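Local coordinates for peptidase S8 and S53, subtilisin, kexin, sedolisin (PDB 4KG7), which probably cleaves proteins as a subtilisin-like serine endopeptidase, a mycosin of the ESX-3 type VII secretion system at the mycobacterial cell membrane, at residues G263-T268 against A284-N289; N177-T182 against Y320-V325; G123-A128 against V328-R333. One frame throughout, in Å; residues are numbered along the deposited sequence.

Interaction 1. Residues G263-T268 against A284-N289; sequences GAVDST and AAPGEN
Val265 lies across Ala284 and Ala285 with both methyls engaged. CG1, set beside its own backbone N and anti to the carbonyl carbon (chi1 -69°), meets Ala284 CB at 3.8 Å. The other branch, CG2, rests on the peptide instead, 3.4 Å from Ala285 O. That carbonyl oxygen also accepts the backbone N-H of Val265, with Val265 N to Ala285 O at 3.0 Å and the donor 44° above the carbonyl plane. A second bond of the parallel pair, Ala285 N to Gly263 O at 3.1 Å, precedes it, and the CA-H of Ala284 also faces the same Gly263 oxygen. The third, Gly287 N to Val265 O at 3.0 Å, is held in the carbonyl plane. Beyond it the strands part, and water 1 links Val265 O to Glu288 N. Glu288 then reaches back with its chain extended beyond CG, laying the carboxylate against the aliphatic part of Asp266, with Glu288 OE2 3.5 Å from Asp266 CB. OE2 is bonded to Ser272 OG, while OE1 takes water 2, which also accepts from Ser267 N. Asp266 OD2 and Glu288 OE2 stay 5.0 Å apart, so each could slightly disfavour ionisation of the other. Across the pair, the bare Gly287 CA admits Ala264 CB; helix 318-335 covers the sheet face bearing Ala264 and Ala285, and Ile363 touches both Val265 and Ala284. This is the C-terminal end of strand 259-265 and the edge strand 281-286, the pair at one edge of the central parallel sheet of the subtilisin fold.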
loop_
_atom_site.group_PDB
_atom_site.type_symbol
_atom_site.label_atom_id
_atom_site.label_comp_id
_atom_site.label_asym_id
_atom_site.label_seq_id
_atom_site.Cartn_x
_atom_site.Cartn_y
_atom_site.Cartn_z
ATOM N N GLY A 263 -8.415 -4.255 -0.384
ATOM C CA GLY A 263 -9.527 -3.380 -0.757
ATOM C C GLY A 263 -9.904 -2.426 0.353
ATOM O O GLY A 263 -9.434 -2.551 1.472
ATOM N N ALA A 264 -10.744 -1.428 0.031
ATOM C CA ALA A 264 -11.192 -0.394 0.974
ATOM C C ALA A 264 -12.618 -0.680 1.449
ATOM O O ALA A 264 -13.469 -1.104 0.673
ATOM C CB ALA A 264 -11.143 0.959 0.331
ATOM N N VAL A 265 -12.839 -0.482 2.743
ATOM C CA VAL A 265 -14.178 -0.479 3.319
ATOM C C VAL A 265 -14.506 0.856 3.950
ATOM O O VAL A 265 -13.620 1.643 4.329
ATOM C CB VAL A 265 -14.393 -1.620 4.339
ATOM C CG1 VAL A 265 -14.414 -2.980 3.665
ATOM C CG2 VAL A 265 -13.349 -1.550 5.460
ATOM N N ASP A 266 -15.803 1.134 4.045
ATOM C CA ASP A 266 -16.268 2.225 4.871
ATOM C C ASP A 266 -16.105 1.898 6.377
ATOM O O ASP A 266 -15.645 0.820 6.733
ATOM C CB ASP A 266 -17.705 2.640 4.433
ATOM C CG ASP A 266 -18.790 1.630 4.767
ATOM O OD1 ASP A 266 -18.638 0.789 5.659
ATOM O OD2 ASP A 266 -19.858 1.762 4.131
ATOM N N SER A 267 -16.424 2.841 7.250
ATOM C CA SER A 267 -16.176 2.594 8.693
ATOM C C SER A 267 -17.037 1.461 9.282
ATOM O O SER A 267 -16.701 0.963 10.362
ATOM C CB SER A 267 -16.330 3.875 9.508
ATOM O OG SER A 267 -17.605 4.456 9.308
ATOM N N THR A 268 -18.134 1.075 8.594
ATOM C CA THR A 268 -18.996 -0.070 8.998
ATOM C C THR A 268 -18.513 -1.405 8.459
ATOM O O THR A 268 -19.102 -2.443 8.779
ATOM C CB THR A 268 -20.509 0.078 8.613
ATOM O OG1 THR A 268 -20.741 -0.275 7.233
ATOM C CG2 THR A 268 -21.051 1.487 8.908
ATOM N N ALA A 284 -9.397 -6.428 3.438
ATOM C CA ALA A 284 -9.745 -5.017 3.332
ATOM C C ALA A 284 -9.450 -4.275 4.595
ATOM O O ALA A 284 -9.212 -4.876 5.639
ATOM C CB ALA A 284 -11.196 -4.852 2.957
ATOM N N ALA A 285 -9.465 -2.951 4.505
ATOM C CA ALA A 285 -9.349 -2.106 5.713
ATOM C C ALA A 285 -9.973 -0.726 5.425
ATOM O O ALA A 285 -10.309 -0.420 4.292
ATOM C CB ALA A 285 -7.882 -1.995 6.145
ATOM N N PRO A 286 -10.152 0.091 6.455
ATOM C CA PRO A 286 -10.779 1.398 6.193
ATOM C C PRO A 286 -10.044 2.238 5.161
ATOM O O PRO A 286 -8.818 2.362 5.230
ATOM C CB PRO A 286 -10.787 2.058 7.573
ATOM C CG PRO A 286 -10.868 0.863 8.498
ATOM C CD PRO A 286 -9.888 -0.087 7.883
ATOM N N GLY A 287 -10.809 2.805 4.231
ATOM C CA GLY A 287 -10.256 3.632 3.158
ATOM C C GLY A 287 -10.944 4.971 2.920
ATOM O O GLY A 287 -10.648 5.641 1.938
ATOM N N GLU A 288 -11.762 5.434 3.863
ATOM C CA GLU A 288 -12.558 6.662 3.692
ATOM C C GLU A 288 -12.321 7.642 4.829
ATOM O O GLU A 288 -12.162 7.256 5.970
ATOM C CB GLU A 288 -14.047 6.336 3.595
ATOM C CG GLU A 288 -14.387 5.429 2.443
ATOM C CD GLU A 288 -15.853 5.130 2.317
ATOM O OE1 GLU A 288 -16.721 5.902 2.840
ATOM O OE2 GLU A 288 -16.154 4.085 1.684
ATOM N N ASN A 289 -12.367 8.940 4.517
ATOM C CA ASN A 289 -12.240 10.004 5.540
ATOM C C ASN A 289 -10.993 9.817 6.397
ATOM O O ASN A 289 -11.026 9.946 7.629
ATOM C CB ASN A 289 -13.475 10.065 6.422
ATOM C CG ASN A 289 -14.749 10.252 5.617
ATOM O OD1 ASN A 289 -14.873 11.229 4.893
ATOM N ND2 ASN A 289 -15.644 9.255 5.657
HETATM O O HOH W 1 -13.353 4.098 5.987
HETATM O O HOH W 2 -16.917 5.594 5.951
#

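Interaction 2. Residues N177-T182 against Y320-V325; sequences NISLVT and YAAAYV
Asn177 and Ser179 meet the helix through first torsions of different kinds: in Asn177 the amide-bearing CG is swung opposite the backbone N (chi1 -174°), whereas in Ser179 OG stands opposite the carbonyl carbon (chi1 -76°). Asn177 thereby lays its amide end against the peptide joining Ala322 to Ala323, and Ser179 brings its hydroxyl alongside the Ala322 methyl. Ser179 OG lies 3.8 Å from Ala322 CB and 4.0 Å from Ala323 N, contacts of packing only; its clear polar partner is the backbone oxygen of Ser319, the predicted charge-relay serine, near the start of the same helix. Helix 318-335 is the long central helix of the subtilisin fold, here crossing the end of strand 175-178. As in other subtilases, the chain leaving this strand probably runs on beside the substrate cleft. The small Ala322 methyl, directed at the strand end, allows a close approach, with Ser179 CA and Ala322 CA 6.0 Å apart. Asn177 CA and Ala323 CA are separated by 6.6 Å. Ala322 CB also packs on Val211 of the adjacent strand, and Val108 of helix 104-113 touches the side chains of both Asn177 and Ser179.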
loop_
_atom_site.group_PDB
_atom_site.type_symbol
_atom_site.label_atom_id
_atom_site.label_comp_id
_atom_site.label_asym_id
_atom_site.label_seq_id
_atom_site.Cartn_x
_atom_site.Cartn_y
_atom_site.Cartn_z
ATOM N N ASN A 177 5.127 -2.222 2.179
ATOM C CA ASN A 177 3.868 -1.578 1.852
ATOM C C ASN A 177 3.937 -0.877 0.501
ATOM O O ASN A 177 4.816 -0.028 0.283
ATOM C CB ASN A 177 3.493 -0.568 2.940
ATOM C CG ASN A 177 2.118 0.013 2.716
ATOM O OD1 ASN A 177 1.111 -0.532 3.150
ATOM N ND2 ASN A 177 2.061 1.104 1.997
ATOM N N ILE A 178 2.996 -1.221 -0.377
ATOM C CA ILE A 178 2.927 -0.672 -1.720
ATOM C C ILE A 178 1.520 -0.102 -1.904
ATOM O O ILE A 178 0.607 -0.767 -2.388
ATOM C CB ILE A 178 3.272 -1.731 -2.790
ATOM C CG1 ILE A 178 4.592 -2.444 -2.477
ATOM C CG2 ILE A 178 3.289 -1.131 -4.189
ATOM C CD1 ILE A 178 4.879 -3.678 -3.303
ATOM N N SER A 179 1.355 1.166 -1.496
ATOM C CA SER A 179 0.052 1.811 -1.565
ATOM C C SER A 179 -0.273 2.445 -2.919
ATOM O O SER A 179 -1.447 2.779 -3.187
ATOM C CB SER A 179 -0.074 2.850 -0.461
ATOM O OG SER A 179 -0.295 2.243 0.792
ATOM N N LEU A 180 0.740 2.648 -3.750
ATOM C CA LEU A 180 0.543 3.091 -5.121
ATOM C C LEU A 180 0.123 1.927 -6.006
ATOM O O LEU A 180 0.500 0.778 -5.756
ATOM C CB LEU A 180 1.817 3.739 -5.658
ATOM C CG LEU A 180 2.367 4.960 -4.889
ATOM C CD1 LEU A 180 3.704 5.433 -5.455
ATOM C CD2 LEU A 180 1.307 6.036 -4.855
ATOM N N VAL A 181 -0.652 2.239 -7.034
ATOM C CA VAL A 181 -1.240 1.253 -7.943
ATOM C C VAL A 181 -0.989 1.687 -9.380
ATOM O O VAL A 181 -1.153 2.867 -9.725
ATOM C CB VAL A 181 -2.778 1.196 -7.755
ATOM C CG1 VAL A 181 -3.454 0.237 -8.720
ATOM C CG2 VAL A 181 -3.121 0.826 -6.326
ATOM N N THR A 182 -0.640 0.728 -10.224
ATOM C CA THR A 182 -0.640 0.888 -11.662
ATOM C C THR A 182 -1.587 -0.140 -12.268
ATOM O O THR A 182 -1.555 -1.305 -11.875
ATOM C CB THR A 182 0.776 0.687 -12.239
ATOM O OG1 THR A 182 1.644 1.655 -11.631
ATOM C CG2 THR A 182 0.793 0.812 -13.762
ATOM N N TYR A 320 -4.752 3.867 1.570
ATOM C CA TYR A 320 -4.828 3.995 3.025
ATOM C C TYR A 320 -5.216 2.692 3.683
ATOM O O TYR A 320 -4.744 2.381 4.772
ATOM C CB TYR A 320 -5.761 5.158 3.400
ATOM C CG TYR A 320 -5.381 6.430 2.667
ATOM C CD1 TYR A 320 -4.144 7.010 2.874
ATOM C CD2 TYR A 320 -6.223 7.012 1.720
ATOM C CE1 TYR A 320 -3.727 8.131 2.168
ATOM C CE2 TYR A 320 -5.818 8.144 1.019
ATOM C CZ TYR A 320 -4.575 8.693 1.253
ATOM O OH TYR A 320 -4.204 9.807 0.530
ATOM N N ALA A 321 -6.087 1.920 3.025
ATOM C CA ALA A 321 -6.487 0.591 3.476
ATOM C C ALA A 321 -5.239 -0.293 3.563
ATOM O O ALA A 321 -5.022 -1.009 4.544
ATOM C CB ALA A 321 -7.504 0.002 2.499
ATOM N N ALA A 322 -4.431 -0.290 2.504
ATOM C CA ALA A 322 -3.182 -1.078 2.512
ATOM C C ALA A 322 -2.295 -0.693 3.683
ATOM O O ALA A 322 -1.739 -1.546 4.368
ATOM C CB ALA A 322 -2.431 -0.896 1.199
ATOM N N ALA A 323 -2.187 0.614 3.922
ATOM C CA ALA A 323 -1.344 1.088 5.006
ATOM C C ALA A 323 -1.793 0.515 6.334
ATOM O O ALA A 323 -0.987 0.035 7.129
ATOM C CB ALA A 323 -1.352 2.598 5.046
ATOM N N TYR A 324 -3.092 0.540 6.579
ATOM C CA TYR A 324 -3.620 -0.072 7.813
ATOM C C TYR A 324 -3.218 -1.533 7.908
ATOM O O TYR A 324 -2.808 -1.980 8.980
ATOM C CB TYR A 324 -5.144 0.057 7.854
ATOM C CG TYR A 324 -5.661 1.383 8.356
ATOM C CD1 TYR A 324 -5.309 1.847 9.634
ATOM C CD2 TYR A 324 -6.624 2.115 7.643
ATOM C CE1 TYR A 324 -5.790 3.029 10.136
ATOM C CE2 TYR A 324 -7.110 3.303 8.142
ATOM C CZ TYR A 324 -6.727 3.743 9.403
ATOM O OH TYR A 324 -7.251 4.904 9.920
ATOM N N VAL A 325 -3.379 -2.297 6.831
ATOM C CA VAL A 325 -3.020 -3.682 6.866
ATOM C C VAL A 325 -1.533 -3.909 7.123
ATOM O O VAL A 325 -1.175 -4.808 7.874
ATOM C CB VAL A 325 -3.503 -4.428 5.612
ATOM C CG1 VAL A 325 -2.990 -5.880 5.586
ATOM C CG2 VAL A 325 -5.020 -4.424 5.569
#

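Interaction 3. Residues G123-A128 against V328-R333; sequences GVAPEA and VAALVR
Ala125 O accepts the backbone N of Ala128 at 2.9 Å, closing a type I beta turn that directs CB of both alanines at the helix. There both touch one methyl: Ala330 CB lies 3.9 Å from Ala125 CB and 4.4 Å from Ala128 CB. Leu331 supplies the larger surface. Its CG is set opposite its own carbonyl carbon (chi1 -65°), and from there the branched end bends to the loop although CB itself does not point at it. CD2 comes to 3.4 Å from Val124 O and 3.8 Å from Ala125 CB, while CD1 meets Val124 CG1 at 3.8 Å. The Val124 and Leu331 side chains cross at a slant, the isopropyl end of the leucine covering both the peptide oxygen and one methyl of the valine. Val124 CG1 itself fits over the helix backbone, 3.5 Å from Val328 N, and touches Val328 CG2 at 4.1 Å. Val124 O, covered on one side by Leu331, is bonded to Trp59 NE1, and helix 55-59 adds Leu55 against Val124 and Ala58 against Leu331. The contact thus seats the loop between helix 104-113 and strand 129-134 on the later part of the long helix 318-335. Aliphatic side-chain carbons and backbone atoms make the contact, so the fit rests on shape and exclusion of water, with hydrogen bonding confined to the turn, the helix and their other neighbours; Val124 O, though covered by a leucine methyl, keeps a polar partner because Trp59 NE1 supplies the bond.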
loop_
_atom_site.group_PDB
_atom_site.type_symbol
_atom_site.label_atom_id
_atom_site.label_comp_id
_atom_site.label_asym_id
_atom_site.label_seq_id
_atom_site.Cartn_x
_atom_site.Cartn_y
_atom_site.Cartn_z
ATOM N N GLY A 123 -0.545 6.027 14.755
ATOM C CA GLY A 123 -0.301 4.926 13.846
ATOM C C GLY A 123 -0.730 3.599 14.436
ATOM O O GLY A 123 -0.889 3.463 15.663
ATOM N N VAL A 124 -0.914 2.598 13.578
ATOM C CA VAL A 124 -1.259 1.245 14.036
ATOM C C VAL A 124 -0.141 0.639 14.897
ATOM O O VAL A 124 -0.386 -0.059 15.894
ATOM C CB VAL A 124 -1.544 0.318 12.831
ATOM C CG1 VAL A 124 -1.782 -1.120 13.274
ATOM C CG2 VAL A 124 -2.734 0.826 12.049
ATOM N N ALA A 125 1.085 0.846 14.434
ATOM C CA ALA A 125 2.267 0.198 14.984
ATOM C C ALA A 125 3.329 1.255 15.310
ATOM O O ALA A 125 4.395 1.297 14.685
ATOM C CB ALA A 125 2.806 -0.809 13.955
ATOM N N PRO A 126 3.092 2.080 16.348
ATOM C CA PRO A 126 3.962 3.235 16.555
ATOM C C PRO A 126 5.370 2.857 17.019
ATOM O O PRO A 126 6.274 3.687 16.957
ATOM C CB PRO A 126 3.222 4.058 17.616
ATOM C CG PRO A 126 2.207 3.159 18.189
ATOM C CD PRO A 126 1.937 2.049 17.251
ATOM N N GLU A 127 5.564 1.624 17.484
ATOM C CA GLU A 127 6.905 1.196 17.883
ATOM C C GLU A 127 7.674 0.534 16.729
ATOM O O GLU A 127 8.854 0.183 16.886
ATOM C CB GLU A 127 6.846 0.290 19.114
ATOM C CG GLU A 127 6.412 1.057 20.358
ATOM C CD GLU A 127 6.420 0.207 21.604
ATOM O OE1 GLU A 127 7.089 -0.831 21.608
ATOM O OE2 GLU A 127 5.777 0.586 22.595
ATOM N N ALA A 128 7.038 0.380 15.578
ATOM C CA ALA A 128 7.738 -0.090 14.389
ATOM C C ALA A 128 8.631 1.013 13.822
ATOM O O ALA A 128 8.448 2.187 14.116
ATOM C CB ALA A 128 6.746 -0.571 13.355
ATOM N N VAL A 328 -1.048 -3.514 10.792
ATOM C CA VAL A 328 -1.511 -4.711 11.494
ATOM C C VAL A 328 -0.552 -5.873 11.331
ATOM O O VAL A 328 -0.294 -6.594 12.277
ATOM C CB VAL A 328 -2.931 -5.140 11.065
ATOM C CG1 VAL A 328 -3.392 -6.359 11.833
ATOM C CG2 VAL A 328 -3.939 -4.038 11.317
ATOM N N ALA A 329 -0.019 -6.055 10.125
ATOM C CA ALA A 329 1.005 -7.068 9.898
ATOM C C ALA A 329 2.206 -6.854 10.817
ATOM O O ALA A 329 2.725 -7.800 11.371
ATOM C CB ALA A 329 1.445 -7.116 8.437
ATOM N N ALA A 330 2.643 -5.607 10.995
ATOM C CA ALA A 330 3.758 -5.316 11.902
ATOM C C ALA A 330 3.383 -5.703 13.337
ATOM O O ALA A 330 4.227 -6.242 14.065
ATOM C CB ALA A 330 4.173 -3.839 11.840
ATOM N N LEU A 331 2.148 -5.419 13.759
ATOM C CA LEU A 331 1.717 -5.853 15.102
ATOM C C LEU A 331 1.864 -7.366 15.241
ATOM O O LEU A 331 2.366 -7.886 16.253
ATOM C CB LEU A 331 0.274 -5.449 15.387
ATOM C CG LEU A 331 0.002 -3.951 15.470
ATOM C CD1 LEU A 331 -1.428 -3.713 15.979
ATOM C CD2 LEU A 331 1.034 -3.173 16.277
ATOM N N VAL A 332 1.374 -8.079 14.240
ATOM C CA VAL A 332 1.337 -9.546 14.278
ATOM C C VAL A 332 2.762 -10.103 14.281
ATOM O O VAL A 332 3.068 -11.020 15.028
ATOM C CB VAL A 332 0.497 -10.115 13.108
ATOM C CG1 VAL A 332 0.689 -11.618 12.969
ATOM C CG2 VAL A 332 -0.979 -9.792 13.330
ATOM N N ARG A 333 3.638 -9.559 13.429
ATOM C CA ARG A 333 5.016 -10.063 13.396
ATOM C C ARG A 333 5.795 -9.759 14.654
ATOM O O ARG A 333 6.681 -10.544 15.016
ATOM C CB ARG A 333 5.773 -9.554 12.169
ATOM C CG ARG A 333 5.090 -9.861 10.852
ATOM C CD ARG A 333 6.102 -10.011 9.745
ATOM N NE ARG A 333 6.690 -11.345 9.758
ATOM C CZ ARG A 333 7.422 -11.838 8.762
ATOM N NH1 ARG A 333 7.770 -11.074 7.742
ATOM N NH2 ARG A 333 7.855 -13.078 8.816
#

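How the interactions relate
Helix 318-335 ties the three contacts together: interaction 2 uses its early turns, interaction 3 its later ones, and interaction 1 packs against its flank. Ala321 CB lies 3.4 Å from Ala285 O, and Val325 CG2 lies 3.8 Å from Ala285 CB, joining interactions 1 and 2. Tyr324 connects both ways, with CD2 at 3.3 Å from Pro286 O and CD1 at 3.7 Å from Val124 CG2 of interaction 3. Interactions 1 and 3 do not touch, their nearest atoms being about 7 Å apart. Interaction 2 is nearest the predicted charge relay: the Ser179 side chain is about 4 Å from those of Asp73 and Ser319, whereas interaction 3 lies away from it.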